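Local coordinates for fusolin (Unidentified entomopoxvirus, PDB 4OW5), which probably binds chitin through a lytic polysaccharide monooxygenase-like domain, enhances the virulence of the virus and crystallizes in vivo into viral spindles, at residues Gln11-Trp22 with Gln60-Tyr69. Residues are numbered along the deposited sequence; the frame is centred on the assembly and turned at random.
Sequences QRRCNVQGGFWW and QYMFQQDNEY. With EDO (1,2-ethanediol), chain D; EDO (1,2-ethanediol), chain F.
In the helical region beside the beta-sandwich of the monooxygenase-like domain, helix 10-17 and the loop after it lie across the C-terminal end of helix 52-64, F63 meeting C14 and F20, and D66 meeting Q11 and R12; the short axes cross at -106°, 9.2 Å apart. F63 is wedged between C14 and F20. Its CB stands over the centre of the F20 ring, 3.8 Å from the centroid, while C14 CB rests on a face of the F63 ring and C14 SG, disulfide-bonded to C34, lies obliquely beside it. The two phenyl rings meet obliquely. Beyond the helix end, R12 NH1 makes a nearly straight salt bridge to D66 OD2 (3.0 Å, 171°), reaching its syn side within the guanidinium plane. In Q11, chi1 (82°) sets CG between the backbone N and the carbonyl carbon, over the Y69 ring and 3.5 Å from its centroid, and the bend at chi2 turns the amide toward D66, where NE2 donates to a lone pair of D66 O (3.0 Å). Y69 OH in turn bonds M62 O at 2.8 Å. At the far end Q60 NE2 gives F20 O a weak hydrogen bond of 2.9 Å, and W21 CH2 reaches Q64 CB. E68 bonds H1, a residue of the metal site, and N67 pairs with the backbone of G2. D66 is thus held by its carboxylate and its carbonyl at once, which fixes the turn 65-68 against helix 10-17 close to the metal-binding N-terminus.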
loop_
_atom_site.group_PDB
_atom_site.type_symbol
_atom_site.label_atom_id
_atom_site.label_comp_id
_atom_site.label_asym_id
_atom_site.label_seq_id
_atom_site.Cartn_x
_atom_site.Cartn_y
_atom_site.Cartn_z
ATOM N N GLN A 11 4.332 20.477 5.390
ATOM C CA GLN A 11 4.302 21.868 4.971
ATOM C C GLN A 11 5.647 22.305 4.367
ATOM O O GLN A 11 5.664 23.204 3.531
ATOM C CB GLN A 11 3.876 22.806 6.097
ATOM C CG GLN A 11 4.941 23.242 7.100
ATOM C CD GLN A 11 5.550 22.140 7.910
ATOM O OE1 GLN A 11 4.983 21.081 8.100
ATOM N NE2 GLN A 11 6.675 22.410 8.485
ATOM N N ARG A 12 6.744 21.737 4.840
ATOM C CA ARG A 12 8.066 22.012 4.297
ATOM C C ARG A 12 8.171 21.498 2.851
ATOM O O ARG A 12 8.688 22.208 1.992
ATOM C CB ARG A 12 9.163 21.360 5.165
ATOM C CG ARG A 12 10.584 21.567 4.636
ATOM C CD ARG A 12 10.935 23.014 4.392
ATOM N NE ARG A 12 12.272 23.144 3.820
ATOM C CZ ARG A 12 12.799 24.278 3.370
ATOM N NH1 ARG A 12 12.116 25.419 3.447
ATOM N NH2 ARG A 12 14.012 24.282 2.835
ATOM N N ARG A 13 7.672 20.296 2.575
ATOM C CA ARG A 13 7.653 19.787 1.192
ATOM C C ARG A 13 6.845 20.726 0.279
ATOM O O ARG A 13 7.283 21.025 -0.838
ATOM C CB ARG A 13 7.075 18.372 1.120
ATOM C CG ARG A 13 7.024 17.803 -0.289
ATOM C CD ARG A 13 6.400 16.431 -0.328
ATOM N NE ARG A 13 7.373 15.403 0.007
ATOM C CZ ARG A 13 8.099 14.694 -0.855
ATOM N NH1 ARG A 13 7.998 14.913 -2.165
ATOM N NH2 ARG A 13 8.941 13.765 -0.414
ATOM N N CYS A 14 5.678 21.177 0.734
ATOM C CA CYS A 14 4.849 22.075 -0.071
ATOM C C CYS A 14 5.583 23.385 -0.328
ATOM O O CYS A 14 5.567 23.857 -1.447
ATOM C CB CYS A 14 3.490 22.314 0.579
ATOM S SG CYS A 14 2.450 20.826 0.652
ATOM N N ASN A 15 6.225 23.939 0.674
ATOM C CA ASN A 15 6.992 25.182 0.531
ATOM C C ASN A 15 8.104 25.030 -0.504
ATOM O O ASN A 15 8.131 25.793 -1.474
ATOM C CB ASN A 15 7.599 25.620 1.870
ATOM C CG ASN A 15 8.331 26.952 1.791
ATOM O OD1 ASN A 15 7.732 28.001 1.701
ATOM N ND2 ASN A 15 9.622 26.932 1.701
ATOM N N VAL A 16 8.997 24.044 -0.316
ATOM C CA VAL A 16 10.133 23.899 -1.200
ATOM C C VAL A 16 9.722 23.593 -2.638
ATOM O O VAL A 16 10.352 24.107 -3.518
ATOM C CB VAL A 16 11.215 22.905 -0.726
ATOM C CG1 VAL A 16 11.711 23.262 0.661
ATOM C CG2 VAL A 16 10.779 21.466 -0.807
ATOM N N GLN A 17 8.663 22.826 -2.886
ATOM C CA GLN A 17 8.267 22.510 -4.263
ATOM C C GLN A 17 7.795 23.717 -5.077
ATOM O O GLN A 17 7.796 23.657 -6.309
ATOM C CB GLN A 17 7.197 21.447 -4.279
ATOM C CG GLN A 17 7.778 20.082 -4.033
ATOM C CD GLN A 17 6.735 18.997 -4.172
ATOM O OE1 GLN A 17 5.788 19.103 -4.932
ATOM N NE2 GLN A 17 6.965 17.880 -3.558
ATOM N N GLY A 18 7.414 24.791 -4.401
ATOM C CA GLY A 18 7.095 26.050 -5.048
ATOM C C GLY A 18 5.878 26.015 -5.932
ATOM O O GLY A 18 5.004 25.164 -5.766
ATOM N N GLY A 19 5.855 26.945 -6.884
ATOM C CA GLY A 19 4.750 27.131 -7.806
ATOM C C GLY A 19 3.560 27.831 -7.169
ATOM O O GLY A 19 2.545 27.976 -7.830
ATOM N N PHE A 20 3.666 28.293 -5.903
ATOM C CA PHE A 20 2.540 28.888 -5.145
ATOM C C PHE A 20 2.588 30.426 -5.082
ATOM O O PHE A 20 1.587 31.049 -4.729
ATOM C CB PHE A 20 2.514 28.332 -3.705
ATOM C CG PHE A 20 3.679 28.749 -2.829
ATOM C CD1 PHE A 20 3.686 29.979 -2.192
ATOM C CD2 PHE A 20 4.768 27.911 -2.646
ATOM C CE1 PHE A 20 4.760 30.369 -1.396
ATOM C CE2 PHE A 20 5.831 28.297 -1.843
ATOM C CZ PHE A 20 5.824 29.527 -1.223
ATOM N N TRP A 21 3.739 31.044 -5.353
ATOM C CA TRP A 21 3.799 32.514 -5.324
ATOM C C TRP A 21 2.971 33.128 -6.442
ATOM O O TRP A 21 2.488 34.249 -6.302
ATOM C CB TRP A 21 5.251 33.022 -5.433
ATOM C CG TRP A 21 6.073 32.792 -4.216
ATOM C CD1 TRP A 21 7.237 32.093 -4.136
ATOM C CD2 TRP A 21 5.802 33.281 -2.897
ATOM N NE1 TRP A 21 7.680 32.076 -2.834
ATOM C CE2 TRP A 21 6.864 32.864 -2.070
ATOM C CE3 TRP A 21 4.754 34.012 -2.331
ATOM C CZ2 TRP A 21 6.869 33.102 -0.689
ATOM C CZ3 TRP A 21 4.802 34.316 -0.983
ATOM C CH2 TRP A 21 5.851 33.866 -0.177
ATOM N N TRP A 22 2.839 32.413 -7.553
ATOM C CA TRP A 22 2.129 32.898 -8.727
ATOM C C TRP A 22 1.805 31.727 -9.650
ATOM O O TRP A 22 2.688 30.886 -9.825
ATOM C CB TRP A 22 3.008 33.923 -9.486
ATOM C CG TRP A 22 2.217 34.726 -10.460
ATOM C CD1 TRP A 22 1.952 34.400 -11.758
ATOM C CD2 TRP A 22 1.336 35.799 -10.128
ATOM N NE1 TRP A 22 1.019 35.260 -12.279
ATOM C CE2 TRP A 22 0.622 36.133 -11.298
ATOM C CE3 TRP A 22 1.078 36.511 -8.951
ATOM C CZ2 TRP A 22 -0.335 37.149 -11.320
ATOM C CZ3 TRP A 22 0.174 37.558 -8.990
ATOM C CH2 TRP A 22 -0.533 37.857 -10.159
ATOM N N GLN A 60 -0.683 31.828 0.685
ATOM C CA GLN A 60 0.779 31.903 0.526
ATOM C C GLN A 60 1.447 31.998 1.890
ATOM O O GLN A 60 2.513 31.409 2.060
ATOM C CB GLN A 60 1.223 33.059 -0.381
ATOM C CG GLN A 60 0.821 32.809 -1.808
ATOM C CD GLN A 60 1.010 33.975 -2.730
ATOM O OE1 GLN A 60 1.420 35.052 -2.328
ATOM N NE2 GLN A 60 0.695 33.762 -3.999
ATOM N N TYR A 61 0.805 32.665 2.869
ATOM C CA TYR A 61 1.320 32.761 4.241
ATOM C C TYR A 61 1.435 31.367 4.861
ATOM O O TYR A 61 2.402 31.068 5.567
ATOM C CB TYR A 61 0.424 33.655 5.102
ATOM C CG TYR A 61 0.839 33.769 6.550
ATOM C CD1 TYR A 61 0.341 32.892 7.506
ATOM C CD2 TYR A 61 1.586 34.853 6.995
ATOM C CE1 TYR A 61 0.663 33.027 8.847
ATOM C CE2 TYR A 61 1.930 34.994 8.339
ATOM C CZ TYR A 61 1.431 34.102 9.269
ATOM O OH TYR A 61 1.719 34.265 10.599
ATOM N N MET A 62 0.459 30.512 4.595
ATOM C CA MET A 62 0.496 29.130 5.098
ATOM C C MET A 62 1.766 28.389 4.590
ATOM O O MET A 62 2.408 27.656 5.347
ATOM C CB MET A 62 -0.797 28.413 4.669
ATOM C CG MET A 62 -0.770 26.941 4.880
ATOM S SD MET A 62 -2.293 26.061 4.399
ATOM C CE MET A 62 -2.506 26.637 2.802
ATOM N N PHE A 63 2.124 28.562 3.322
ATOM C CA PHE A 63 3.319 27.905 2.760
ATOM C C PHE A 63 4.648 28.567 3.194
ATOM O O PHE A 63 5.634 27.871 3.511
ATOM C CB PHE A 63 3.252 27.915 1.217
ATOM C CG PHE A 63 2.438 26.827 0.578
ATOM C CD1 PHE A 63 1.154 26.555 1.005
ATOM C CD2 PHE A 63 2.894 26.179 -0.549
ATOM C CE1 PHE A 63 0.392 25.560 0.387
ATOM C CE2 PHE A 63 2.108 25.251 -1.209
ATOM C CZ PHE A 63 0.889 24.903 -0.702
ATOM N N GLN A 64 4.692 29.906 3.120
ATOM C CA GLN A 64 5.871 30.698 3.489
ATOM C C GLN A 64 6.268 30.500 4.924
ATOM O O GLN A 64 7.464 30.533 5.218
ATOM C CB GLN A 64 5.604 32.191 3.261
ATOM C CG GLN A 64 6.808 33.121 3.563
ATOM C CD GLN A 64 6.448 34.524 3.989
ATOM O OE1 GLN A 64 5.538 34.748 4.791
ATOM N NE2 GLN A 64 7.275 35.486 3.605
ATOM N N GLN A 65 5.300 30.307 5.838
ATOM C CA GLN A 65 5.601 30.165 7.276
ATOM C C GLN A 65 5.834 28.721 7.666
ATOM O O GLN A 65 5.410 28.313 8.742
ATOM C CB GLN A 65 4.445 30.762 8.098
ATOM C CG GLN A 65 4.308 32.274 7.917
ATOM C CD GLN A 65 5.466 33.017 8.535
ATOM O OE1 GLN A 65 5.708 32.962 9.744
ATOM N NE2 GLN A 65 6.299 33.617 7.722
ATOM N N ASP A 66 6.583 27.970 6.858
ATOM C CA ASP A 66 6.832 26.557 7.101
ATOM C C ASP A 66 7.689 26.325 8.346
ATOM O O ASP A 66 7.642 25.241 8.858
ATOM C CB ASP A 66 7.456 25.872 5.870
ATOM C CG ASP A 66 8.819 26.360 5.385
ATOM O OD1 ASP A 66 9.305 27.421 5.885
ATOM O OD2 ASP A 66 9.371 25.724 4.490
ATOM N N ASN A 67 8.390 27.350 8.875
ATOM C CA ASN A 67 9.196 27.265 10.090
ATOM C C ASN A 67 8.406 27.810 11.301
ATOM O O ASN A 67 8.961 27.844 12.391
ATOM C CB ASN A 67 10.518 28.023 9.875
ATOM C CG ASN A 67 10.346 29.529 9.767
ATOM O OD1 ASN A 67 9.232 30.050 9.608
ATOM N ND2 ASN A 67 11.424 30.248 9.794
ATOM N N GLU A 68 7.130 28.257 11.114
ATOM C CA GLU A 68 6.321 28.801 12.199
ATOM C C GLU A 68 4.966 28.074 12.307
ATOM O O GLU A 68 3.916 28.688 12.470
ATOM C CB GLU A 68 6.140 30.325 12.042
ATOM C CG GLU A 68 5.774 31.014 13.345
ATOM C CD GLU A 68 5.724 32.527 13.247
ATOM O OE1 GLU A 68 6.669 33.188 13.738
ATOM O OE2 GLU A 68 4.777 33.054 12.622
ATOM N N TYR A 69 5.013 26.743 12.306
ATOM C CA TYR A 69 3.829 25.931 12.544
ATOM C C TYR A 69 3.832 25.722 14.026
ATOM O O TYR A 69 4.324 24.708 14.533
ATOM C CB TYR A 69 3.838 24.631 11.727
ATOM C CG TYR A 69 3.230 24.804 10.361
ATOM C CD1 TYR A 69 3.734 25.732 9.466
ATOM C CD2 TYR A 69 2.166 24.008 9.945
ATOM C CE1 TYR A 69 3.128 25.949 8.235
ATOM C CE2 TYR A 69 1.614 24.146 8.684
ATOM C CZ TYR A 69 2.063 25.151 7.842
ATOM O OH TYR A 69 1.501 25.321 6.603
HETATM C C1 EDO D . 10.350 29.578 -2.286
HETATM O O1 EDO D . 9.695 30.134 -1.170
HETATM C C2 EDO D . 9.356 28.767 -3.122
HETATM O O2 EDO D . 9.845 27.457 -3.338
HETATM C C1 EDO F . 15.552 20.927 1.204
HETATM O O1 EDO F . 15.996 21.991 2.034
HETATM C C2 EDO F . 14.129 20.468 1.635
HETATM O O2 EDO F . 13.904 20.752 3.015
#